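Local coordinates for protein B-agarase (Agarivorans gilvus, PDB 5Z6P) that hydrolyses agarose as a beta-agarase of glycoside hydrolase family 50, probably by cleaving beta-galactosidic linkages of the polysaccharide, at residues A[150-153]-A[159-162]; A[380-385]-A[389-394]; A[558-563]-A[584-589]. All coordinates share one frame; numbering follows the deposited sequence.

Interaction 1 of 3, residues A[150-153]-A[159-162]; sequences ACNY and SNPC
C151 and C162 reach each other through opposite first torsions: SG of C151 lies between its own backbone N and carbonyl carbon (chi1 74°), whereas SG of C162 is anti to its carbonyl carbon (chi1 -62°). The sulfurs join at 2.0 Å, C151 SG to C162 SG, with a disulfide torsion of 97°, close to the relaxed right angle. This disulfide cross-links the loop between strands 135-140 and 168-174 of the agarase CBM-like domain. N152 N donates to N160 O at 2.8 Å. Y153 meets 159-162 with ring and hydroxyl together. CA of P161 stands over one ring face, 4.0 Å from the Y153 centroid, as a CH-pi contact, and Y153 OH donates to C162 O at 2.6 Å in the carbonyl plane. The N152 amide folds back over its own segment: N152 ND2 donates to A150 O at 3.0 Å, in the carbonyl plane, while OD1 is taken by S155 OG and A154 N. Outside the segments, F679 stacks on the Y153 ring. With neither segment in regular secondary structure, the covalent link and the tyrosine bond constrain the same residue, C162, at its sulfur and its carbonyl, which should limit movement of this loop.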
ATOM      1  N   ALA A 150       4.126  20.071  12.741  1.00 32.48           N
ATOM      2  CA  ALA A 150       3.539  20.533  11.495  1.00 28.18           C
ATOM      3  C   ALA A 150       2.187  19.878  11.252  1.00 25.29           C
ATOM      4  O   ALA A 150       1.989  18.728  11.613  1.00 28.17           O
ATOM      5  CB  ALA A 150       4.477  20.245  10.343  1.00 28.49           C
ATOM      6  N   CYS A 151       1.263  20.605  10.633  1.00 26.83           N
ATOM      7  CA  CYS A 151      -0.058  20.060  10.342  1.00 27.06           C
ATOM      8  C   CYS A 151       0.032  18.833   9.435  1.00 27.70           C
ATOM      9  O   CYS A 151       0.927  18.737   8.601  1.00 28.64           O
ATOM     10  CB  CYS A 151      -0.966  21.119   9.711  1.00 25.95           C
ATOM     11  SG  CYS A 151      -0.634  21.564   7.979  1.00 28.92           S
ATOM     12  N   ASN A 152      -0.895  17.899   9.615  1.00 25.61           N
ATOM     13  CA  ASN A 152      -0.930  16.675   8.822  1.00 23.74           C
ATOM     14  C   ASN A 152      -2.187  15.867   9.120  1.00 25.33           C
ATOM     15  O   ASN A 152      -2.775  16.014  10.188  1.00 24.71           O
ATOM     16  CB  ASN A 152       0.303  15.822   9.105  1.00 21.50           C
ATOM     17  CG  ASN A 152       0.276  15.217  10.490  1.00 23.82           C
ATOM     18  OD1 ASN A 152      -0.231  14.119  10.682  1.00 25.00           O
ATOM     19  ND2 ASN A 152       0.814  15.934  11.465  1.00 26.24           N
ATOM     20  N   TYR A 153      -2.581  15.005   8.187  1.00 24.27           N
ATOM     21  CA  TYR A 153      -3.705  14.091   8.394  1.00 23.89           C
ATOM     22  C   TYR A 153      -3.244  12.627   8.442  1.00 24.38           C
ATOM     23  O   TYR A 153      -3.985  11.708   8.083  1.00 25.91           O
ATOM     24  CB  TYR A 153      -4.752  14.256   7.295  1.00 20.93           C
ATOM     25  CG  TYR A 153      -5.519  15.552   7.329  1.00 24.72           C
ATOM     26  CD1 TYR A 153      -6.694  15.668   8.060  1.00 23.26           C
ATOM     27  CD2 TYR A 153      -5.086  16.653   6.611  1.00 22.18           C
ATOM     28  CE1 TYR A 153      -7.406  16.852   8.081  1.00 24.92           C
ATOM     29  CE2 TYR A 153      -5.790  17.836   6.622  1.00 23.99           C
ATOM     30  CZ  TYR A 153      -6.948  17.932   7.360  1.00 27.72           C
ATOM     31  OH  TYR A 153      -7.650  19.116   7.380  1.00 30.42           O
ATOM     32  N   SER A 159      -3.500  13.855  14.660  1.00 26.94           N
ATOM     33  CA  SER A 159      -3.336  14.750  13.531  1.00 27.92           C
ATOM     34  C   SER A 159      -3.615  16.196  13.944  1.00 30.37           C
ATOM     35  O   SER A 159      -4.403  16.460  14.850  1.00 29.20           O
ATOM     36  CB  SER A 159      -4.262  14.346  12.384  1.00 25.56           C
ATOM     37  OG  SER A 159      -3.944  13.064  11.889  1.00 27.03           O
ATOM     38  N   ASN A 160      -2.945  17.131  13.287  1.00 28.55           N
ATOM     39  CA  ASN A 160      -3.314  18.529  13.384  1.00 29.35           C
ATOM     40  C   ASN A 160      -3.715  18.968  11.989  1.00 28.09           C
ATOM     41  O   ASN A 160      -2.866  19.151  11.137  1.00 29.34           O
ATOM     42  CB  ASN A 160      -2.165  19.393  13.913  1.00 33.75           C
ATOM     43  CG  ASN A 160      -1.316  18.683  14.950  1.00 37.73           C
ATOM     44  OD1 ASN A 160      -1.676  18.605  16.126  1.00 39.54           O
ATOM     45  ND2 ASN A 160      -0.162  18.188  14.523  1.00 36.79           N
ATOM     46  N   PRO A 161      -5.018  19.121  11.745  1.00 27.82           N
ATOM     47  CA  PRO A 161      -5.497  19.329  10.378  1.00 28.62           C
ATOM     48  C   PRO A 161      -4.845  20.515   9.670  1.00 28.62           C
ATOM     49  O   PRO A 161      -4.691  21.579  10.256  1.00 30.78           O
ATOM     50  CB  PRO A 161      -6.999  19.565  10.569  1.00 30.04           C
ATOM     51  CG  PRO A 161      -7.152  19.951  11.971  1.00 29.09           C
ATOM     52  CD  PRO A 161      -6.120  19.168  12.712  1.00 26.59           C
ATOM     53  N   CYS A 162      -4.425  20.293   8.431  1.00 28.55           N
ATOM     54  CA  CYS A 162      -4.077  21.372   7.522  1.00 31.53           C
ATOM     55  C   CYS A 162      -5.355  21.977   6.973  1.00 33.74           C
ATOM     56  O   CYS A 162      -6.375  21.288   6.875  1.00 32.06           O
ATOM     57  CB  CYS A 162      -3.214  20.874   6.364  1.00 28.96           C
ATOM     58  SG  CYS A 162      -1.646  20.192   6.849  1.00 30.88           S
TER
HETATM   59  O   HOH W   1      -6.165  11.720  10.416  1.00 34.08           O

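Interaction 2 of 3, residues A[380-385]-A[389-394]; sequences YMRELF and VEQGET
R382 and V389 meet by a methyl over a flat group: V389 CG2, anti to the backbone N and beside the carbonyl carbon, is thereby turned to the guanidinium and sits above its centre, 3.6 Å from R382 CZ. The same methyl touches L384 CD1 at 3.8 Å. The R382 chain runs extended alongside Q391, pointing the same way, with its NH2 directed at Q391 OE1; that amide oxygen is modelled too near the Y380 hydroxyl, so its bonding is doubtful. On the other face, the methyl CE of M381 packs at 3.7 Å against E390 CD, and E390 OE1 is also held by Y321 OH.

Backbone pairing sets these positions. M381 N donates to G392 O at 2.8 Å and G392 N returns to M381 O at 2.9 Å; E383 and E390 exchange a second pair of bonds, each 2.8 Å from N to O. The non-hydrogen-bonded pairs Y380 with E393, R382 with Q391 and L384 with V389 share one face. The strands run antiparallel, at 175°. Further out, V389, Q391 and E393 bond through their backbones to strand 315-325. The whole is a beta hairpin, with 378-384 as the outer member of a three-stranded antiparallel sheet.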
ATOM      1  N   TYR A 380     -15.465  -1.785  19.629  1.00 15.69           N
ATOM      2  CA  TYR A 380     -14.514  -1.338  20.631  1.00 17.94           C
ATOM      3  C   TYR A 380     -13.111  -1.853  20.330  1.00 19.96           C
ATOM      4  O   TYR A 380     -12.913  -3.025  20.027  1.00 23.01           O
ATOM      5  CB  TYR A 380     -14.963  -1.795  22.025  1.00 20.90           C
ATOM      6  CG  TYR A 380     -13.986  -1.504  23.136  1.00 22.17           C
ATOM      7  CD1 TYR A 380     -13.805  -0.211  23.612  1.00 21.89           C
ATOM      8  CD2 TYR A 380     -13.250  -2.523  23.723  1.00 22.32           C
ATOM      9  CE1 TYR A 380     -12.916   0.056  24.640  1.00 20.88           C
ATOM     10  CE2 TYR A 380     -12.358  -2.260  24.753  1.00 23.16           C
ATOM     11  CZ  TYR A 380     -12.200  -0.965  25.205  1.00 22.69           C
ATOM     12  OH  TYR A 380     -11.315  -0.688  26.216  1.00 23.17           O
ATOM     13  N   MET A 381     -12.140  -0.987  20.406  1.00 22.61           N
ATOM     14  CA  MET A 381     -10.756  -1.325  20.152  1.00 23.68           C
ATOM     15  C   MET A 381      -9.974  -1.170  21.430  1.00 22.79           C
ATOM     16  O   MET A 381     -10.173  -0.243  22.135  1.00 25.54           O
ATOM     17  CB  MET A 381     -10.170  -0.458  19.005  1.00 22.79           C
ATOM     18  CG  MET A 381      -8.869   0.312  19.279  1.00 35.27           C
ATOM     19  SD  MET A 381      -7.976   1.200  17.984  1.00 48.28           S
ATOM     20  CE  MET A 381      -7.329   2.523  18.946  1.00 39.01           C
ATOM     21  N   ARG A 382      -9.095  -2.103  21.696  1.00 22.82           N
ATOM     22  CA  ARG A 382      -8.218  -2.053  22.840  1.00 26.86           C
ATOM     23  C   ARG A 382      -7.003  -2.843  22.479  1.00 31.13           C
ATOM     24  O   ARG A 382      -7.026  -4.036  22.385  1.00 32.87           O
ATOM     25  CB  ARG A 382      -8.816  -2.547  24.143  1.00 27.32           C
ATOM     26  CG  ARG A 382      -7.931  -2.280  25.330  1.00 24.41           C
ATOM     27  CD  ARG A 382      -8.623  -2.516  26.648  1.00 28.01           C
ATOM     28  NE  ARG A 382      -7.739  -2.626  27.765  1.00 21.65           N
ATOM     29  CZ  ARG A 382      -7.553  -1.686  28.642  1.00 20.06           C
ATOM     30  NH1 ARG A 382      -6.746  -1.864  29.624  1.00 27.49           N
ATOM     31  NH2 ARG A 382      -8.175  -0.564  28.538  1.00 29.56           N
ATOM     32  N   GLU A 383      -5.943  -2.105  22.282  1.00 30.00           N
ATOM     33  CA  GLU A 383      -4.676  -2.624  21.878  1.00 30.00           C
ATOM     34  C   GLU A 383      -3.543  -2.302  22.815  1.00 30.00           C
ATOM     35  O   GLU A 383      -3.415  -1.224  23.311  1.00 30.00           O
ATOM     36  CB  GLU A 383      -4.350  -1.993  20.571  1.00 30.00           C
ATOM     37  CG  GLU A 383      -3.881  -2.963  19.563  1.00 30.00           C
ATOM     38  CD  GLU A 383      -4.865  -3.139  18.474  1.00 30.00           C
ATOM     39  OE1 GLU A 383      -5.094  -2.132  17.807  1.00 30.00           O
ATOM     40  OE2 GLU A 383      -5.386  -4.251  18.289  1.00 30.00           O
ATOM     41  N   LEU A 384      -2.716  -3.281  23.031  1.00 42.39           N
ATOM     42  CA  LEU A 384      -1.562  -3.116  23.849  1.00 47.25           C
ATOM     43  C   LEU A 384      -0.339  -3.090  22.965  1.00 45.45           C
ATOM     44  O   LEU A 384      -0.180  -3.879  22.068  1.00 42.25           O
ATOM     45  CB  LEU A 384      -1.384  -4.326  24.710  1.00 30.00           C
ATOM     46  CG  LEU A 384      -1.649  -4.353  26.176  1.00 30.00           C
ATOM     47  CD1 LEU A 384      -2.594  -3.247  26.507  1.00 30.00           C
ATOM     48  CD2 LEU A 384      -2.282  -5.715  26.391  1.00 30.00           C
ATOM     49  N   PHE A 385       0.529  -2.162  23.250  1.00 49.83           N
ATOM     50  CA  PHE A 385       1.806  -2.124  22.545  1.00 56.43           C
ATOM     51  C   PHE A 385       2.846  -1.286  23.243  1.00 58.56           C
ATOM     52  O   PHE A 385       2.656  -0.130  23.460  1.00 59.84           O
ATOM     53  CB  PHE A 385       1.552  -1.552  21.143  1.00 61.82           C
ATOM     54  CG  PHE A 385       2.751  -1.483  20.250  1.00 68.92           C
ATOM     55  CD1 PHE A 385       3.804  -2.362  20.384  1.00 72.26           C
ATOM     56  CD2 PHE A 385       2.800  -0.551  19.237  1.00 72.89           C
ATOM     57  CE1 PHE A 385       4.891  -2.289  19.530  1.00 76.83           C
ATOM     58  CE2 PHE A 385       3.886  -0.472  18.378  1.00 76.57           C
ATOM     59  CZ  PHE A 385       4.932  -1.346  18.521  1.00 76.75           C
ATOM     60  N   VAL A 389      -1.305   1.201  26.373  1.00 45.64           N
ATOM     61  CA  VAL A 389      -2.620   0.749  25.973  1.00 43.85           C
ATOM     62  C   VAL A 389      -3.328   1.825  25.185  1.00 39.60           C
ATOM     63  O   VAL A 389      -3.376   2.942  25.603  1.00 42.66           O
ATOM     64  CB  VAL A 389      -3.469   0.413  27.212  1.00 42.54           C
ATOM     65  CG1 VAL A 389      -3.722   1.654  28.001  1.00 45.83           C
ATOM     66  CG2 VAL A 389      -4.807  -0.165  26.812  1.00 40.84           C
ATOM     67  N   GLU A 390      -3.884   1.465  24.059  1.00 37.66           N
ATOM     68  CA  GLU A 390      -4.636   2.374  23.236  1.00 33.58           C
ATOM     69  C   GLU A 390      -6.028   1.776  22.952  1.00 33.04           C
ATOM     70  O   GLU A 390      -6.137   0.662  22.536  1.00 32.08           O
ATOM     71  CB  GLU A 390      -3.902   2.644  21.959  1.00 34.77           C
ATOM     72  CG  GLU A 390      -4.329   3.903  21.257  1.00 31.89           C
ATOM     73  CD  GLU A 390      -3.986   3.900  19.801  1.00 36.52           C
ATOM     74  OE1 GLU A 390      -4.341   4.857  19.113  1.00 36.26           O
ATOM     75  OE2 GLU A 390      -3.367   2.942  19.340  1.00 36.47           O
ATOM     76  N   GLN A 391      -7.078   2.540  23.181  1.00 29.61           N
ATOM     77  CA  GLN A 391      -8.426   2.054  23.043  1.00 23.76           C
ATOM     78  C   GLN A 391      -9.470   3.059  22.665  1.00 22.28           C
ATOM     79  O   GLN A 391      -9.227   4.235  22.692  1.00 25.08           O
ATOM     80  CB  GLN A 391      -8.870   1.453  24.390  1.00 23.26           C
ATOM     81  CG  GLN A 391      -9.154   2.471  25.472  1.00 27.26           C
ATOM     82  CD  GLN A 391      -9.979   1.986  26.662  1.00 27.52           C
ATOM     83  OE1 GLN A 391     -10.289   0.826  26.815  1.00 33.33           O
ATOM     84  NE2 GLN A 391     -10.338   2.893  27.487  1.00 30.61           N
ATOM     85  N   GLY A 392     -10.646   2.563  22.335  1.00 23.11           N
ATOM     86  CA  GLY A 392     -11.758   3.442  22.068  1.00 19.58           C
ATOM     87  C   GLY A 392     -12.959   2.774  21.452  1.00 16.89           C
ATOM     88  O   GLY A 392     -12.875   1.719  20.849  1.00 19.26           O
ATOM     89  N   GLU A 393     -14.097   3.421  21.608  1.00 20.40           N
ATOM     90  CA  GLU A 393     -15.293   3.041  20.885  1.00 18.32           C
ATOM     91  C   GLU A 393     -15.069   3.266  19.397  1.00 18.35           C
ATOM     92  O   GLU A 393     -14.396   4.210  19.016  1.00 17.16           O
ATOM     93  CB  GLU A 393     -16.483   3.855  21.383  1.00 17.08           C
ATOM     94  CG  GLU A 393     -17.765   3.609  20.646  1.00 18.55           C
ATOM     95  CD  GLU A 393     -18.868   4.557  21.074  1.00 19.96           C
ATOM     96  OE1 GLU A 393     -19.012   5.624  20.455  1.00 20.16           O
ATOM     97  OE2 GLU A 393     -19.593   4.226  22.030  1.00 22.48           O
ATOM     98  N   THR A 394     -15.618   2.390  18.568  1.00 16.48           N
ATOM     99  CA  THR A 394     -15.573   2.584  17.131  1.00 17.35           C
ATOM    100  C   THR A 394     -16.960   2.542  16.529  1.00 21.45           C
ATOM    101  O   THR A 394     -17.927   2.126  17.177  1.00 19.45           O
ATOM    102  CB  THR A 394     -14.713   1.512  16.422  1.00 17.26           C
ATOM    103  OG1 THR A 394     -15.325   0.225  16.566  1.00 15.32           O
ATOM    104  CG2 THR A 394     -13.308   1.486  16.990  1.00 16.14           C
TER

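Interaction 3 of 3, residues A[558-563]-A[584-589]; sequences QSWQTN and VEDYAL
D586 OD2 is gripped by two groups, the indole NE1 of W560 and the hydroxyl of Y550. The tryptophan bond is a side-chain hydrogen bond joining two helices in the beta-galactosidase-like part of the chain: helix 553-560 ends at W560, and helix 581-609 carries D586. From W560 NE1 to D586 OD2 it measures 2.8 Å and is nearly straight, with an N-H...O angle of 175°. The acceptor offers its anti lone pair, the one pointing away from OD1. OD1 forms a salt bridge with K549 NZ, so both carboxylate oxygens have partners inside a buried contact. A lysine and an N-H donor close by would be expected to stabilise the charged form of the aspartate.

The backbones themselves stay well apart, with W560 CA and D586 CA 9.5 Å from each other, and the side chains span the gap. CG of W560 is anti to the carbonyl carbon (chi1 -76°), and the second torsion (chi2 20°) then turns the ring; together they present the N-H edge of the indole to helix 581-609. That the approach is to the edge of the ring follows from the place of OD2, which lies practically in the indole plane. The carboxylate itself is rotated, its plane 45° from that of the ring, and the two side chains do not stack. L529, L546 and Q583 also touch the W560 side chain, and S559 OG bonds to Y550 OH, the second group on OD2.

D586 OD2 lies evenly between the two carbons flanking the donor nitrogen, 3.8 Å from W560 CD1 and 3.8 Å from W560 CE2.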
ATOM      1  N   GLN A 558      40.599 -13.625   6.913  1.00 24.81           N
ATOM      2  CA  GLN A 558      41.257 -13.069   5.733  1.00 23.88           C
ATOM      3  C   GLN A 558      40.267 -12.293   4.859  1.00 25.59           C
ATOM      4  O   GLN A 558      40.523 -11.169   4.445  1.00 25.36           O
ATOM      5  CB  GLN A 558      41.902 -14.195   4.917  1.00 25.14           C
ATOM      6  CG  GLN A 558      43.013 -13.774   3.961  1.00 37.97           C
ATOM      7  CD  GLN A 558      43.854 -12.622   4.491  1.00 45.96           C
ATOM      8  OE1 GLN A 558      43.817 -11.508   3.960  1.00 44.21           O
ATOM      9  NE2 GLN A 558      44.622 -12.890   5.546  1.00 46.54           N
ATOM     10  N   SER A 559      39.125 -12.915   4.601  1.00 24.57           N
ATOM     11  CA  SER A 559      38.090 -12.338   3.751  1.00 22.26           C
ATOM     12  C   SER A 559      37.345 -11.185   4.424  1.00 20.89           C
ATOM     13  O   SER A 559      37.120 -10.155   3.805  1.00 21.45           O
ATOM     14  CB  SER A 559      37.119 -13.436   3.328  1.00 20.37           C
ATOM     15  OG  SER A 559      35.914 -12.904   2.827  1.00 23.14           O
ATOM     16  N   TRP A 560      36.982 -11.364   5.692  1.00 20.95           N
ATOM     17  CA  TRP A 560      36.219 -10.361   6.426  1.00 23.14           C
ATOM     18  C   TRP A 560      37.089  -9.260   7.035  1.00 26.61           C
ATOM     19  O   TRP A 560      36.567  -8.251   7.478  1.00 24.47           O
ATOM     20  CB  TRP A 560      35.411 -11.010   7.551  1.00 20.66           C
ATOM     21  CG  TRP A 560      34.203 -11.717   7.105  1.00 17.30           C
ATOM     22  CD1 TRP A 560      33.935 -12.168   5.852  1.00 16.66           C
ATOM     23  CD2 TRP A 560      33.069 -12.047   7.906  1.00 17.20           C
ATOM     24  NE1 TRP A 560      32.718 -12.771   5.821  1.00 18.81           N
ATOM     25  CE2 TRP A 560      32.160 -12.711   7.066  1.00 16.44           C
ATOM     26  CE3 TRP A 560      32.747 -11.860   9.250  1.00 18.94           C
ATOM     27  CZ2 TRP A 560      30.939 -13.182   7.529  1.00 18.66           C
ATOM     28  CZ3 TRP A 560      31.533 -12.319   9.707  1.00 15.62           C
ATOM     29  CH2 TRP A 560      30.643 -12.984   8.849  1.00 14.63           C
ATOM     30  N   GLN A 561      38.402  -9.479   7.057  1.00 25.64           N
ATOM     31  CA  GLN A 561      39.349  -8.606   7.752  1.00 27.03           C
ATOM     32  C   GLN A 561      38.972  -8.500   9.224  1.00 23.88           C
ATOM     33  O   GLN A 561      38.878  -7.411   9.774  1.00 26.97           O
ATOM     34  CB  GLN A 561      39.414  -7.224   7.094  1.00 29.13           C
ATOM     35  CG  GLN A 561      39.990  -7.220   5.668  1.00 29.49           C
ATOM     36  CD  GLN A 561      41.459  -7.638   5.599  1.00 41.68           C
ATOM     37  OE1 GLN A 561      42.137  -7.750   6.619  1.00 49.29           O
ATOM     38  NE2 GLN A 561      41.950  -7.880   4.388  1.00 47.63           N
ATOM     39  N   THR A 562      38.726  -9.657   9.836  1.00 25.22           N
ATOM     40  CA  THR A 562      38.379  -9.765  11.246  1.00 23.44           C
ATOM     41  C   THR A 562      39.442 -10.568  11.993  1.00 23.34           C
ATOM     42  O   THR A 562      40.332 -11.121  11.375  1.00 24.89           O
ATOM     43  CB  THR A 562      37.007 -10.440  11.445  1.00 25.24           C
ATOM     44  OG1 THR A 562      36.994 -11.704  10.762  1.00 24.50           O
ATOM     45  CG2 THR A 562      35.873  -9.541  10.917  1.00 20.94           C
ATOM     46  N   ASN A 563      39.350 -10.633  13.316  1.00 24.74           N
ATOM     47  CA  ASN A 563      40.302 -11.416  14.104  1.00 25.02           C
ATOM     48  C   ASN A 563      39.588 -12.420  14.999  1.00 25.20           C
ATOM     49  O   ASN A 563      39.878 -12.493  16.188  1.00 25.78           O
ATOM     50  CB  ASN A 563      41.187 -10.520  14.994  1.00 28.60           C
ATOM     51  CG  ASN A 563      41.762  -9.324  14.260  1.00 30.91           C
ATOM     52  OD1 ASN A 563      41.519  -8.180  14.642  1.00 37.49           O
ATOM     53  ND2 ASN A 563      42.540  -9.575  13.226  1.00 30.63           N
ATOM     54  N   VAL A 584      29.574  -8.686   1.998  1.00 19.69           N
ATOM     55  CA  VAL A 584      28.259  -8.457   1.392  1.00 16.27           C
ATOM     56  C   VAL A 584      27.847  -9.653   0.530  1.00 18.37           C
ATOM     57  O   VAL A 584      26.698 -10.063   0.557  1.00 19.58           O
ATOM     58  CB  VAL A 584      28.231  -7.154   0.565  1.00 16.98           C
ATOM     59  CG1 VAL A 584      26.965  -7.055  -0.268  1.00 15.67           C
ATOM     60  CG2 VAL A 584      28.336  -5.940   1.506  1.00 17.94           C
ATOM     61  N   GLU A 585      28.790 -10.236  -0.208  1.00 20.72           N
ATOM     62  CA  GLU A 585      28.523 -11.516  -0.869  1.00 20.43           C
ATOM     63  C   GLU A 585      28.008 -12.554   0.136  1.00 16.18           C
ATOM     64  O   GLU A 585      27.045 -13.250  -0.131  1.00 18.69           O
ATOM     65  CB  GLU A 585      29.777 -12.049  -1.572  1.00 21.50           C
ATOM     66  CG  GLU A 585      30.088 -11.390  -2.913  1.00 20.83           C
ATOM     67  CD  GLU A 585      31.561 -11.528  -3.307  1.00 30.92           C
ATOM     68  OE1 GLU A 585      32.005 -10.810  -4.226  1.00 34.67           O
ATOM     69  OE2 GLU A 585      32.281 -12.343  -2.693  1.00 31.23           O
ATOM     70  N   ASP A 586      28.648 -12.627   1.299  1.00 18.67           N
ATOM     71  CA  ASP A 586      28.223 -13.544   2.357  1.00 16.15           C
ATOM     72  C   ASP A 586      26.847 -13.162   2.939  1.00 15.57           C
ATOM     73  O   ASP A 586      26.030 -14.029   3.173  1.00 14.59           O
ATOM     74  CB  ASP A 586      29.290 -13.610   3.466  1.00 16.31           C
ATOM     75  CG  ASP A 586      30.552 -14.357   3.019  1.00 18.34           C
ATOM     76  OD1 ASP A 586      30.428 -15.219   2.142  1.00 18.05           O
ATOM     77  OD2 ASP A 586      31.652 -14.080   3.529  1.00 17.51           O
ATOM     78  N   TYR A 587      26.591 -11.874   3.158  1.00 15.90           N
ATOM     79  CA  TYR A 587      25.265 -11.454   3.625  1.00 16.75           C
ATOM     80  C   TYR A 587      24.185 -11.948   2.665  1.00 15.49           C
ATOM     81  O   TYR A 587      23.131 -12.410   3.092  1.00 19.14           O
ATOM     82  CB  TYR A 587      25.155  -9.922   3.775  1.00 16.82           C
ATOM     83  CG  TYR A 587      26.152  -9.277   4.718  1.00 16.01           C
ATOM     84  CD1 TYR A 587      26.765 -10.003   5.729  1.00 17.42           C
ATOM     85  CD2 TYR A 587      26.467  -7.927   4.592  1.00 16.56           C
ATOM     86  CE1 TYR A 587      27.687  -9.400   6.589  1.00 18.34           C
ATOM     87  CE2 TYR A 587      27.367  -7.326   5.421  1.00 16.92           C
ATOM     88  CZ  TYR A 587      27.978  -8.057   6.416  1.00 19.76           C
ATOM     89  OH  TYR A 587      28.879  -7.430   7.221  1.00 19.74           O
ATOM     90  N   ALA A 588      24.458 -11.852   1.367  1.00 17.40           N
ATOM     91  CA  ALA A 588      23.531 -12.333   0.345  1.00 18.70           C
ATOM     92  C   ALA A 588      23.245 -13.837   0.475  1.00 16.92           C
ATOM     93  O   ALA A 588      22.096 -14.257   0.429  1.00 15.20           O
ATOM     94  CB  ALA A 588      24.069 -12.024  -1.036  1.00 18.54           C
ATOM     95  N   LEU A 589      24.294 -14.638   0.619  1.00 14.09           N
ATOM     96  CA  LEU A 589      24.127 -16.074   0.833  1.00 17.05           C
ATOM     97  C   LEU A 589      23.255 -16.351   2.068  1.00 15.54           C
ATOM     98  O   LEU A 589      22.366 -17.182   2.039  1.00 16.13           O
ATOM     99  CB  LEU A 589      25.485 -16.757   1.015  1.00 18.58           C
ATOM    100  CG  LEU A 589      26.477 -16.773  -0.151  1.00 21.98           C
ATOM    101  CD1 LEU A 589      27.798 -17.382   0.301  1.00 21.60           C
ATOM    102  CD2 LEU A 589      25.906 -17.537  -1.343  1.00 15.45           C
TER

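The three contacts follow one another along the chain without overlapping. Interactions 1 and 2 are the nearer pair, with centres about 22 Å apart, yet their closest atoms remain about 10 Å apart, so neither packs on the other. Interaction 3 is remote: its centre lies about 46 Å from each of the other two, and the nearest atoms are about 26 Å from interaction 2 and about 35 Å from interaction 1. These are therefore three separate local contacts: a cross-linked loop within the CBM-like domain, a small antiparallel sheet, and a helix-to-helix bond in the beta-galactosidase-like part of the chain. None contains a bound ligand or an identified catalytic residue.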